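Local coordinates for mandelate racemase/muconate lactonizing enzyme family protein (Azoarcus sp., PDB 2QDE) that belongs to the mandelate racemase/muconate lactonizing enzyme family, within the enolase superfamily, and holds a metal ion at the mouth of its barrel domain, at residues 166-171 and 192-197; 220-225 and 245-250. All coordinates share one frame; numbering follows the deposited sequence.

Interaction 1 (166-171 and 192-197). With BA (barium ion), chain I.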
loop_
_atom_site.group_PDB
_atom_site.type_symbol
_atom_site.label_atom_id
_atom_site.label_comp_id
_atom_site.label_asym_id
_atom_site.label_seq_id
_atom_site.Cartn_x
_atom_site.Cartn_y
_atom_site.Cartn_z
ATOM N N LEU A 166 -2.857 36.838 0.158
ATOM C CA LEU A 166 -3.336 37.401 -1.105
ATOM C C LEU A 166 -4.236 36.409 -1.840
ATOM O O LEU A 166 -4.091 35.195 -1.692
ATOM C CB LEU A 166 -2.150 37.756 -2.030
ATOM C CG LEU A 166 -0.973 38.514 -1.403
ATOM C CD1 LEU A 166 0.183 38.572 -2.382
ATOM C CD2 LEU A 166 -1.404 39.924 -0.987
ATOM N N LYS A 167 -5.183 36.921 -2.617
ATOM C CA LYS A 167 -6.047 36.047 -3.406
ATOM C C LYS A 167 -5.515 36.031 -4.832
ATOM O O LYS A 167 -5.337 37.089 -5.441
ATOM C CB LYS A 167 -7.487 36.557 -3.380
ATOM C CG LYS A 167 -8.084 36.524 -1.989
ATOM C CD LYS A 167 -9.577 36.794 -1.966
ATOM C CE LYS A 167 -10.113 36.625 -0.549
ATOM N NZ LYS A 167 -11.543 37.048 -0.439
ATOM N N ALA A 168 -5.280 34.843 -5.371
ATOM C CA ALA A 168 -4.707 34.717 -6.710
ATOM C C ALA A 168 -5.718 34.318 -7.768
ATOM O O ALA A 168 -5.906 33.116 -8.017
ATOM C CB ALA A 168 -3.584 33.699 -6.654
ATOM N N GLY A 169 -6.346 35.325 -8.385
ATOM C CA GLY A 169 -7.336 35.071 -9.411
ATOM C C GLY A 169 -6.776 34.671 -10.769
ATOM O O GLY A 169 -7.332 33.790 -11.445
ATOM N N GLY A 170 -5.666 35.282 -11.164
ATOM C CA GLY A 170 -5.072 34.961 -12.449
ATOM C C GLY A 170 -5.374 36.082 -13.427
ATOM O O GLY A 170 -6.117 37.021 -13.100
ATOM N N PRO A 171 -4.818 36.034 -14.639
ATOM C CA PRO A 171 -3.925 35.019 -15.214
ATOM C C PRO A 171 -2.535 34.917 -14.572
ATOM O O PRO A 171 -2.218 35.642 -13.630
ATOM C CB PRO A 171 -3.860 35.420 -16.687
ATOM C CG PRO A 171 -4.037 36.918 -16.618
ATOM C CD PRO A 171 -5.157 37.066 -15.639
ATOM N N LEU A 192 4.201 35.752 4.080
ATOM C CA LEU A 192 3.327 36.059 2.955
ATOM C C LEU A 192 2.909 34.791 2.208
ATOM O O LEU A 192 3.751 33.944 1.908
ATOM C CB LEU A 192 4.058 36.996 1.990
ATOM C CG LEU A 192 3.363 37.351 0.676
ATOM C CD1 LEU A 192 2.145 38.223 0.964
ATOM C CD2 LEU A 192 4.343 38.073 -0.248
ATOM N N PHE A 193 1.615 34.647 1.926
ATOM C CA PHE A 193 1.148 33.485 1.175
ATOM C C PHE A 193 -0.068 33.812 0.321
ATOM O O PHE A 193 -0.628 34.901 0.430
ATOM C CB PHE A 193 0.883 32.280 2.102
ATOM C CG PHE A 193 -0.232 32.473 3.094
ATOM C CD1 PHE A 193 -1.516 32.003 2.820
ATOM C CD2 PHE A 193 0.020 33.055 4.342
ATOM C CE1 PHE A 193 -2.542 32.100 3.781
ATOM C CE2 PHE A 193 -0.992 33.160 5.310
ATOM C CZ PHE A 193 -2.275 32.678 5.030
ATOM N N ILE A 194 -0.462 32.881 -0.543
ATOM C CA ILE A 194 -1.599 33.108 -1.430
ATOM C C ILE A 194 -2.673 32.027 -1.331
ATOM O O ILE A 194 -2.395 30.891 -0.947
ATOM C CB ILE A 194 -1.140 33.204 -2.897
ATOM C CG1 ILE A 194 -0.420 31.913 -3.305
ATOM C CG2 ILE A 194 -0.221 34.406 -3.073
ATOM C CD1 ILE A 194 -0.036 31.864 -4.773
ATOM N N ASP A 195 -3.896 32.400 -1.692
ATOM C CA ASP A 195 -5.054 31.506 -1.646
ATOM C C ASP A 195 -5.618 31.372 -3.062
ATOM O O ASP A 195 -5.934 32.372 -3.699
ATOM C CB ASP A 195 -6.102 32.106 -0.713
ATOM C CG ASP A 195 -7.240 31.153 -0.407
ATOM O OD1 ASP A 195 -7.355 30.105 -1.076
ATOM O OD2 ASP A 195 -8.037 31.469 0.504
ATOM N N ILE A 196 -5.739 30.137 -3.544
ATOM C CA ILE A 196 -6.230 29.869 -4.896
ATOM C C ILE A 196 -7.700 29.457 -4.937
ATOM O O ILE A 196 -8.328 29.486 -5.994
ATOM C CB ILE A 196 -5.404 28.745 -5.566
ATOM C CG1 ILE A 196 -3.919 28.910 -5.224
ATOM C CG2 ILE A 196 -5.582 28.792 -7.072
ATOM C CD1 ILE A 196 -3.323 30.240 -5.662
ATOM N N ASN A 197 -8.240 29.063 -3.788
ATOM C CA ASN A 197 -9.636 28.644 -3.704
ATOM C C ASN A 197 -9.940 27.461 -4.637
ATOM O O ASN A 197 -11.055 27.334 -5.153
ATOM C CB ASN A 197 -10.579 29.821 -4.019
ATOM C CG ASN A 197 -10.591 30.879 -2.919
ATOM O OD1 ASN A 197 -10.825 30.575 -1.744
ATOM N ND2 ASN A 197 -10.348 32.128 -3.298
HETATM BA BA BA I . -9.849 29.430 0.667
#

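Interaction 2 (220-225 and 245-250). With BA (barium ion), chain I.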
loop_
_atom_site.group_PDB
_atom_site.type_symbol
_atom_site.label_atom_id
_atom_site.label_comp_id
_atom_site.label_asym_id
_atom_site.label_seq_id
_atom_site.Cartn_x
_atom_site.Cartn_y
_atom_site.Cartn_z
ATOM N N ILE A 220 0.907 27.743 -0.125
ATOM C CA ILE A 220 -0.083 27.929 -1.183
ATOM C C ILE A 220 -1.380 27.321 -0.652
ATOM O O ILE A 220 -1.443 26.119 -0.399
ATOM C CB ILE A 220 0.281 27.181 -2.487
ATOM C CG1 ILE A 220 1.677 27.590 -2.974
ATOM C CG2 ILE A 220 -0.759 27.494 -3.554
ATOM C CD1 ILE A 220 1.816 29.055 -3.251
ATOM N N GLU A 221 -2.408 28.142 -0.473
ATOM C CA GLU A 221 -3.679 27.648 0.040
ATOM C C GLU A 221 -4.606 27.084 -1.039
ATOM O O GLU A 221 -4.982 27.785 -1.986
ATOM C CB GLU A 221 -4.408 28.756 0.799
ATOM C CG GLU A 221 -5.684 28.291 1.507
ATOM C CD GLU A 221 -6.403 29.428 2.223
ATOM O OE1 GLU A 221 -5.716 30.386 2.645
ATOM O OE2 GLU A 221 -7.650 29.348 2.377
ATOM N N GLN A 222 -4.965 25.813 -0.873
ATOM C CA GLN A 222 -5.864 25.092 -1.777
ATOM C C GLN A 222 -5.694 25.396 -3.266
ATOM O O GLN A 222 -6.563 26.023 -3.887
ATOM C CB GLN A 222 -7.322 25.362 -1.390
ATOM C CG GLN A 222 -8.302 24.364 -1.991
ATOM C CD GLN A 222 -8.204 22.994 -1.341
ATOM O OE1 GLN A 222 -8.157 21.970 -2.026
ATOM N NE2 GLN A 222 -8.179 22.969 -0.014
ATOM N N PRO A 223 -4.582 24.946 -3.864
ATOM C CA PRO A 223 -4.364 25.201 -5.288
ATOM C C PRO A 223 -5.300 24.401 -6.197
ATOM O O PRO A 223 -5.728 24.894 -7.242
ATOM C CB PRO A 223 -2.893 24.822 -5.487
ATOM C CG PRO A 223 -2.679 23.755 -4.476
ATOM C CD PRO A 223 -3.415 24.274 -3.262
ATOM N N LEU A 224 -5.633 23.180 -5.784
ATOM C CA LEU A 224 -6.487 22.293 -6.575
ATOM C C LEU A 224 -7.889 22.124 -5.981
ATOM O O LEU A 224 -8.135 22.494 -4.835
ATOM C CB LEU A 224 -5.802 20.923 -6.700
ATOM C CG LEU A 224 -4.365 20.967 -7.238
ATOM C CD1 LEU A 224 -3.678 19.622 -7.024
ATOM C CD2 LEU A 224 -4.389 21.339 -8.720
ATOM N N PRO A 225 -8.829 21.561 -6.762
ATOM C CA PRO A 225 -10.203 21.357 -6.284
ATOM C C PRO A 225 -10.256 20.618 -4.946
ATOM O O PRO A 225 -9.358 19.837 -4.617
ATOM C CB PRO A 225 -10.846 20.555 -7.416
ATOM C CG PRO A 225 -10.115 21.052 -8.627
ATOM C CD PRO A 225 -8.684 21.083 -8.148
ATOM N N ALA A 245 -4.560 22.922 3.011
ATOM C CA ALA A 245 -5.899 22.571 2.563
ATOM C C ALA A 245 -6.992 23.344 3.300
ATOM O O ALA A 245 -6.964 23.452 4.526
ATOM C CB ALA A 245 -6.121 21.082 2.746
ATOM N N ASP A 246 -7.944 23.891 2.549
ATOM C CA ASP A 246 -9.068 24.607 3.142
ATOM C C ASP A 246 -10.317 23.861 2.706
ATOM O O ASP A 246 -10.851 23.037 3.450
ATOM C CB ASP A 246 -9.128 26.057 2.654
ATOM C CG ASP A 246 -10.360 26.800 3.162
ATOM O OD1 ASP A 246 -11.163 26.218 3.930
ATOM O OD2 ASP A 246 -10.524 27.981 2.789
ATOM N N GLU A 247 -10.757 24.135 1.482
ATOM C CA GLU A 247 -11.934 23.484 0.937
ATOM C C GLU A 247 -11.872 21.962 1.067
ATOM O O GLU A 247 -12.889 21.325 1.320
ATOM C CB GLU A 247 -12.134 23.881 -0.531
ATOM C CG GLU A 247 -12.676 25.295 -0.724
ATOM C CD GLU A 247 -11.592 26.365 -0.779
ATOM O OE1 GLU A 247 -10.511 26.182 -0.176
ATOM O OE2 GLU A 247 -11.837 27.403 -1.431
ATOM N N SER A 248 -10.685 21.382 0.898
ATOM C CA SER A 248 -10.527 19.933 1.007
ATOM C C SER A 248 -10.756 19.423 2.427
ATOM O O SER A 248 -11.181 18.283 2.616
ATOM C CB SER A 248 -9.134 19.501 0.544
ATOM O OG SER A 248 -8.966 19.727 -0.844
ATOM N N ALA A 249 -10.475 20.270 3.417
ATOM C CA ALA A 249 -10.630 19.909 4.826
ATOM C C ALA A 249 -11.956 20.376 5.413
ATOM O O ALA A 249 -12.012 21.382 6.129
ATOM C CB ALA A 249 -9.482 20.491 5.638
ATOM N N GLN A 250 -13.020 19.635 5.128
ATOM C CA GLN A 250 -14.335 19.999 5.635
ATOM C C GLN A 250 -14.890 19.025 6.677
ATOM O O GLN A 250 -15.249 19.424 7.790
ATOM C CB GLN A 250 -15.313 20.121 4.466
ATOM C CG GLN A 250 -16.734 20.444 4.872
ATOM C CD GLN A 250 -17.667 20.468 3.685
ATOM O OE1 GLN A 250 -17.479 21.250 2.749
ATOM N NE2 GLN A 250 -18.677 19.611 3.711
HETATM BA BA BA I . -9.849 29.430 0.667
#

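Interaction 1 (166-171 and 192-197)
Leu166 and Lys167 pair in parallel with Ile194 and Asp195, and their backbones are stitched at three points. Leu166 N donates to Phe193 O, Asp195 N returns a 2.8 Å bond to Leu166 O, and just past the strand end Ala168 N reaches Asp195 O in an almost straight bond (177° at the hydrogen). Asp195 shows what this pairing carries. Asp195 CB passes 3.8 Å from Leu166 O. With CG anti to the backbone N (chi1 -170°), Asp195 CG lies 3.3 Å from the barium and the carboxylate faces the ion with both oxygens. Asp195 OD2 binds the barium at 2.7 Å and also accepts a hydrogen bond from Lys165. Asp195 OD1 is a longer ligand of the barium, at 3.1 Å, and takes Asn197 N from above the carboxylate plane, closing an Asx turn that helps fix the rotation of the group. The same turn brings Asn197 OD1 to the barium at 2.8 Å, so a neutral amide oxygen joins the anionic ligand. Ala168, small enough for a close approach, sets its CB 3.6 Å from Ile196 CD1. Leu166 and Ile194 share the opposite sheet face from Asp195, where branched apolar chains suit a buried layer: Leu166 packs on Met178 and Ile194 on Val179 of helix 172-186. That helix links the paired strands in a beta-alpha-beta unit, and strand 220-221 flanks strand 192-195 on its other edge.

Interaction 2 (220-225 and 245-250)
Gln222 and Ala245 come within 5.0 Å, CA to CA, where strand 220-221 gives way to loop, and beyond them 245-250 folds into a type I turn from Asp246 to Ala249, closed by Ala249 N to Asp246 O. Glu221 reaches out extended, CG anti to the backbone N (chi1 -174°), and its OE2 binds the barium at 2.8 Å. Asp246 OD2 meets the barium at 2.7 Å. Glu221 OE2 and Asp246 OD2 stand only 3.2 Å apart with their carboxylate planes 53° to one another, a closeness the shared cation probably makes tolerable. Each second oxygen has its own partner: Lys165 for Glu221 OE1, and Lys273 with Tyr57 for Asp246 OD1. Gln222, long and bent at its second torsion, pushes its amide end into the turn beside Asp246, Glu247 and Ser248, while its CG lies 3.4 Å from Glu247 OE1. Ser248, short and polar, faces 220-225 and hydrogen-bonds through OG to Ala226 O. Helix 229-236 backs Gln222 and Ser248 through Met232 and Leu229, helix 252-261 packs on Ala245 and Ala249, and Met268 of strand 266-269 touches both acids.

How the interactions relate
Interactions 1 and 2, their centres about 12 Å apart, meet along neighbouring strands of the barrel: Ile194 O and Glu221 N are 2.8 Å apart, a probable hydrogen bond. Together they complete the protein's barium site, 192-197 giving Asp195 and Asn197, and 220-225 with 245-250 giving Glu221 and Asp246. Three acids at the ends of successive barrel strands are the familiar metal-binding arrangement of the enolase superfamily. Asp195 OD2 and Glu221 OE2 lie 2.9 Å apart, and the cation, together with Lys165, which contacts both carboxylates, would offset their charge. Asn197 OD1 and Glu247 OE2 also approach to 3.3 Å, two oxygens brought close beside the cation without a bond between them.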